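Local coordinates for protein glutathione S-transferase 2 (Onchocerca volvulus, PDB 1TU7) that joins glutathione to electrophilic compounds, releasing a halide from halogenated ones, and appears central to detoxification in this parasitic nematode, at residues I105-E110 with N203-Q208. Residues are numbered along the deposited sequence; the frame is centred on the assembly and turned at random.
Sequences IYMAYE and NGNGKQ
K207 lies across Y109, its CB over the middle of the ring, 3.9 Å from the centroid, in a CH-pi contact. With CG anti to the backbone N (chi1 -176°), Y109 presents that face to the lysine, whose extended chain then runs past the Y109 CB-CG end toward E110. K207 NZ and E110 OE2 form a salt bridge, modelled too short to be taken literally. At the ring's far end, Y109 OH donates to the C-terminal carboxylate O of Q208 at 2.6 Å and is also hydrogen-bonded to K113 NZ. I105, a branched aliphatic residue suited to this buried place, packs CG2 against N203 and N205. The amide of N205 works both ways: ND2 gives a 3.0 Å bond to I105 O, while OD1 accepts from K207 N in an Asx turn. G204 N donates a nearly straight hydrogen bond (170°) to Y106 OH, 2.8 Å away. Further out, one water links I105 O, Y109 N and K207 NZ; another joins Y106 OH to N203 ND2. A type I turn, N203-G206, sets G204 N and the N205 amide facing the helix end. The C-terminal tail thus closes over the helix junction; as in other pi-class enzymes, Y106 probably lines the electrophile (H) site, its side chain about 6 Å from bound glutathione.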
ATOM      1  N   ILE A 105     -18.132  -5.059  -1.592  1.00 16.26           N
ATOM      2  CA  ILE A 105     -19.033  -3.968  -1.920  1.00 16.49           C
ATOM      3  C   ILE A 105     -19.274  -3.853  -3.421  1.00 17.23           C
ATOM      4  O   ILE A 105     -20.424  -3.690  -3.860  1.00 17.15           O
ATOM      5  CB  ILE A 105     -18.458  -2.623  -1.386  1.00 16.47           C
ATOM      6  CG1 ILE A 105     -18.522  -2.553   0.132  1.00 16.50           C
ATOM      7  CG2 ILE A 105     -19.198  -1.429  -2.023  1.00 16.42           C
ATOM      8  CD1 ILE A 105     -19.920  -2.461   0.736  1.00 17.38           C
ATOM      9  N   TYR A 106     -18.208  -3.930  -4.206  1.00 18.46           N
ATOM     10  CA  TYR A 106     -18.293  -3.578  -5.631  1.00 19.57           C
ATOM     11  C   TYR A 106     -18.571  -4.797  -6.500  1.00 21.40           C
ATOM     12  O   TYR A 106     -19.109  -4.636  -7.600  1.00 22.94           O
ATOM     13  CB  TYR A 106     -17.035  -2.852  -6.140  1.00 20.04           C
ATOM     14  CG  TYR A 106     -16.927  -1.423  -5.653  1.00 20.95           C
ATOM     15  CD1 TYR A 106     -16.128  -1.105  -4.575  1.00 20.30           C
ATOM     16  CD2 TYR A 106     -17.603  -0.372  -6.284  1.00 25.52           C
ATOM     17  CE1 TYR A 106     -16.020   0.179  -4.102  1.00 21.18           C
ATOM     18  CE2 TYR A 106     -17.488   0.937  -5.813  1.00 24.96           C
ATOM     19  CZ  TYR A 106     -16.695   1.200  -4.707  1.00 23.57           C
ATOM     20  OH  TYR A 106     -16.556   2.502  -4.231  1.00 21.83           O
ATOM     21  N   MET A 107     -18.227  -5.995  -6.031  1.00 21.46           N
ATOM     22  CA  MET A 107     -18.300  -7.196  -6.874  1.00 22.60           C
ATOM     23  C   MET A 107     -19.356  -8.184  -6.448  1.00 22.35           C
ATOM     24  O   MET A 107     -19.782  -8.995  -7.274  1.00 23.96           O
ATOM     25  CB  MET A 107     -16.971  -7.975  -6.903  1.00 23.10           C
ATOM     26  CG  MET A 107     -15.730  -7.176  -7.270  1.00 27.61           C
ATOM     27  SD  MET A 107     -15.850  -6.402  -8.861  1.00 38.11           S
ATOM     28  CE  MET A 107     -15.826  -7.819  -9.939  1.00 37.68           C
ATOM     29  N   ALA A 108     -19.760  -8.181  -5.181  1.00 20.16           N
ATOM     30  CA  ALA A 108     -20.589  -9.272  -4.660  1.00 19.94           C
ATOM     31  C   ALA A 108     -21.450  -8.872  -3.489  1.00 18.61           C
ATOM     32  O   ALA A 108     -21.690  -9.642  -2.573  1.00 18.67           O
ATOM     33  CB  ALA A 108     -19.699 -10.437  -4.284  1.00 21.27           C
ATOM     34  N   TYR A 109     -21.966  -7.654  -3.506  1.00 18.19           N
ATOM     35  CA  TYR A 109     -22.686  -7.154  -2.346  1.00 17.58           C
ATOM     36  C   TYR A 109     -23.951  -7.937  -2.052  1.00 17.47           C
ATOM     37  O   TYR A 109     -24.284  -8.193  -0.904  1.00 18.81           O
ATOM     38  CB  TYR A 109     -23.076  -5.694  -2.567  1.00 17.45           C
ATOM     39  CG  TYR A 109     -23.744  -5.059  -1.393  1.00 18.32           C
ATOM     40  CD1 TYR A 109     -23.006  -4.581  -0.318  1.00 17.74           C
ATOM     41  CD2 TYR A 109     -25.124  -4.914  -1.332  1.00 20.26           C
ATOM     42  CE1 TYR A 109     -23.615  -3.969   0.769  1.00 18.43           C
ATOM     43  CE2 TYR A 109     -25.739  -4.324  -0.245  1.00 19.81           C
ATOM     44  CZ  TYR A 109     -24.982  -3.844   0.810  1.00 20.42           C
ATOM     45  OH  TYR A 109     -25.556  -3.247   1.897  1.00 21.41           O
ATOM     46  N   GLU A 110     -24.630  -8.345  -3.116  1.00 17.22           N
ATOM     47  CA  GLU A 110     -25.935  -8.975  -2.970  1.00 18.47           C
ATOM     48  C   GLU A 110     -25.842 -10.420  -2.481  1.00 19.98           C
ATOM     49  O   GLU A 110     -26.804 -10.945  -1.940  1.00 23.85           O
ATOM     50  CB  GLU A 110     -26.665  -8.979  -4.300  1.00 17.99           C
ATOM     51  CG  GLU A 110     -27.048  -7.599  -4.815  1.00 18.66           C
ATOM     52  CD  GLU A 110     -25.905  -6.735  -5.280  1.00 23.62           C
ATOM     53  OE1 GLU A 110     -24.886  -7.266  -5.796  1.00 22.62           O
ATOM     54  OE2 GLU A 110     -26.049  -5.493  -5.145  1.00 27.30           O
ATOM     55  N   ASN A 203     -19.168   4.464  -0.506  1.00 14.26           N
ATOM     56  CA  ASN A 203     -18.618   3.897  -1.728  1.00 15.65           C
ATOM     57  C   ASN A 203     -19.278   4.501  -2.960  1.00 16.37           C
ATOM     58  O   ASN A 203     -20.308   5.143  -2.872  1.00 17.77           O
ATOM     59  CB  ASN A 203     -18.815   2.379  -1.699  1.00 15.29           C
ATOM     60  CG  ASN A 203     -18.275   1.770  -0.413  1.00 14.53           C
ATOM     61  OD1 ASN A 203     -19.023   1.213   0.433  1.00 17.40           O
ATOM     62  ND2 ASN A 203     -16.996   1.943  -0.230  1.00 13.64           N
ATOM     63  N   GLY A 204     -18.640   4.307  -4.106  1.00 17.89           N
ATOM     64  CA  GLY A 204     -19.079   4.890  -5.372  1.00 17.75           C
ATOM     65  C   GLY A 204     -20.307   4.278  -5.994  1.00 19.25           C
ATOM     66  O   GLY A 204     -20.906   4.850  -6.915  1.00 19.81           O
ATOM     67  N   ASN A 205     -20.693   3.101  -5.520  1.00 19.76           N
ATOM     68  CA  ASN A 205     -21.896   2.453  -6.018  1.00 19.88           C
ATOM     69  C   ASN A 205     -23.085   2.599  -5.065  1.00 20.47           C
ATOM     70  O   ASN A 205     -24.138   2.022  -5.288  1.00 22.45           O
ATOM     71  CB  ASN A 205     -21.603   0.978  -6.317  1.00 19.99           C
ATOM     72  CG  ASN A 205     -21.327   0.170  -5.065  1.00 19.39           C
ATOM     73  OD1 ASN A 205     -21.271   0.719  -3.956  1.00 18.14           O
ATOM     74  ND2 ASN A 205     -21.185  -1.152  -5.223  1.00 20.71           N
ATOM     75  N   GLY A 206     -22.909   3.369  -3.989  1.00 20.71           N
ATOM     76  CA  GLY A 206     -23.959   3.643  -3.047  1.00 20.57           C
ATOM     77  C   GLY A 206     -24.322   2.496  -2.120  1.00 20.41           C
ATOM     78  O   GLY A 206     -25.239   2.618  -1.346  1.00 22.24           O
ATOM     79  N   LYS A 207     -23.583   1.390  -2.194  1.00 18.92           N
ATOM     80  CA  LYS A 207     -23.809   0.269  -1.301  1.00 18.15           C
ATOM     81  C   LYS A 207     -22.882   0.413  -0.104  1.00 17.23           C
ATOM     82  O   LYS A 207     -21.763   0.876  -0.258  1.00 16.97           O
ATOM     83  CB  LYS A 207     -23.555  -1.060  -2.025  1.00 17.93           C
ATOM     84  CG  LYS A 207     -24.299  -1.198  -3.358  1.00 19.94           C
ATOM     85  CD  LYS A 207     -24.132  -2.584  -3.996  1.00 18.58           C
ATOM     86  CE  LYS A 207     -24.644  -2.587  -5.404  1.00 20.50           C
ATOM     87  NZ  LYS A 207     -24.556  -3.970  -6.012  1.00 22.08           N
ATOM     88  N   GLN A 208     -23.363   0.021   1.063  1.00 16.99           N
ATOM     89  CA  GLN A 208     -22.614   0.092   2.335  1.00 17.20           C
ATOM     90  C   GLN A 208     -23.292  -0.672   3.476  1.00 18.99           C
ATOM     91  O   GLN A 208     -24.331  -1.347   3.208  1.00 19.06           O
ATOM     92  CB  GLN A 208     -22.435   1.542   2.763  1.00 16.94           C
ATOM     93  CG  GLN A 208     -23.725   2.342   2.804  1.00 16.90           C
ATOM     94  CD  GLN A 208     -23.483   3.836   2.933  1.00 17.12           C
ATOM     95  OE1 GLN A 208     -22.821   4.443   2.070  1.00 17.78           O
ATOM     96  NE2 GLN A 208     -24.007   4.421   3.992  1.00 17.52           N
TER
HETATM   97  O   HOH W   1     -21.837  -5.222  -5.459  1.00 23.14           O
HETATM   98  O   HOH W   2     -15.105   2.837  -1.978  1.00 21.57           O
HETATM   99  O   HOH W   3     -20.836  -2.233  -7.884  1.00 29.60           O
HETATM  100  O   HOH W   4     -26.416  -0.703   0.743  1.00 25.89           O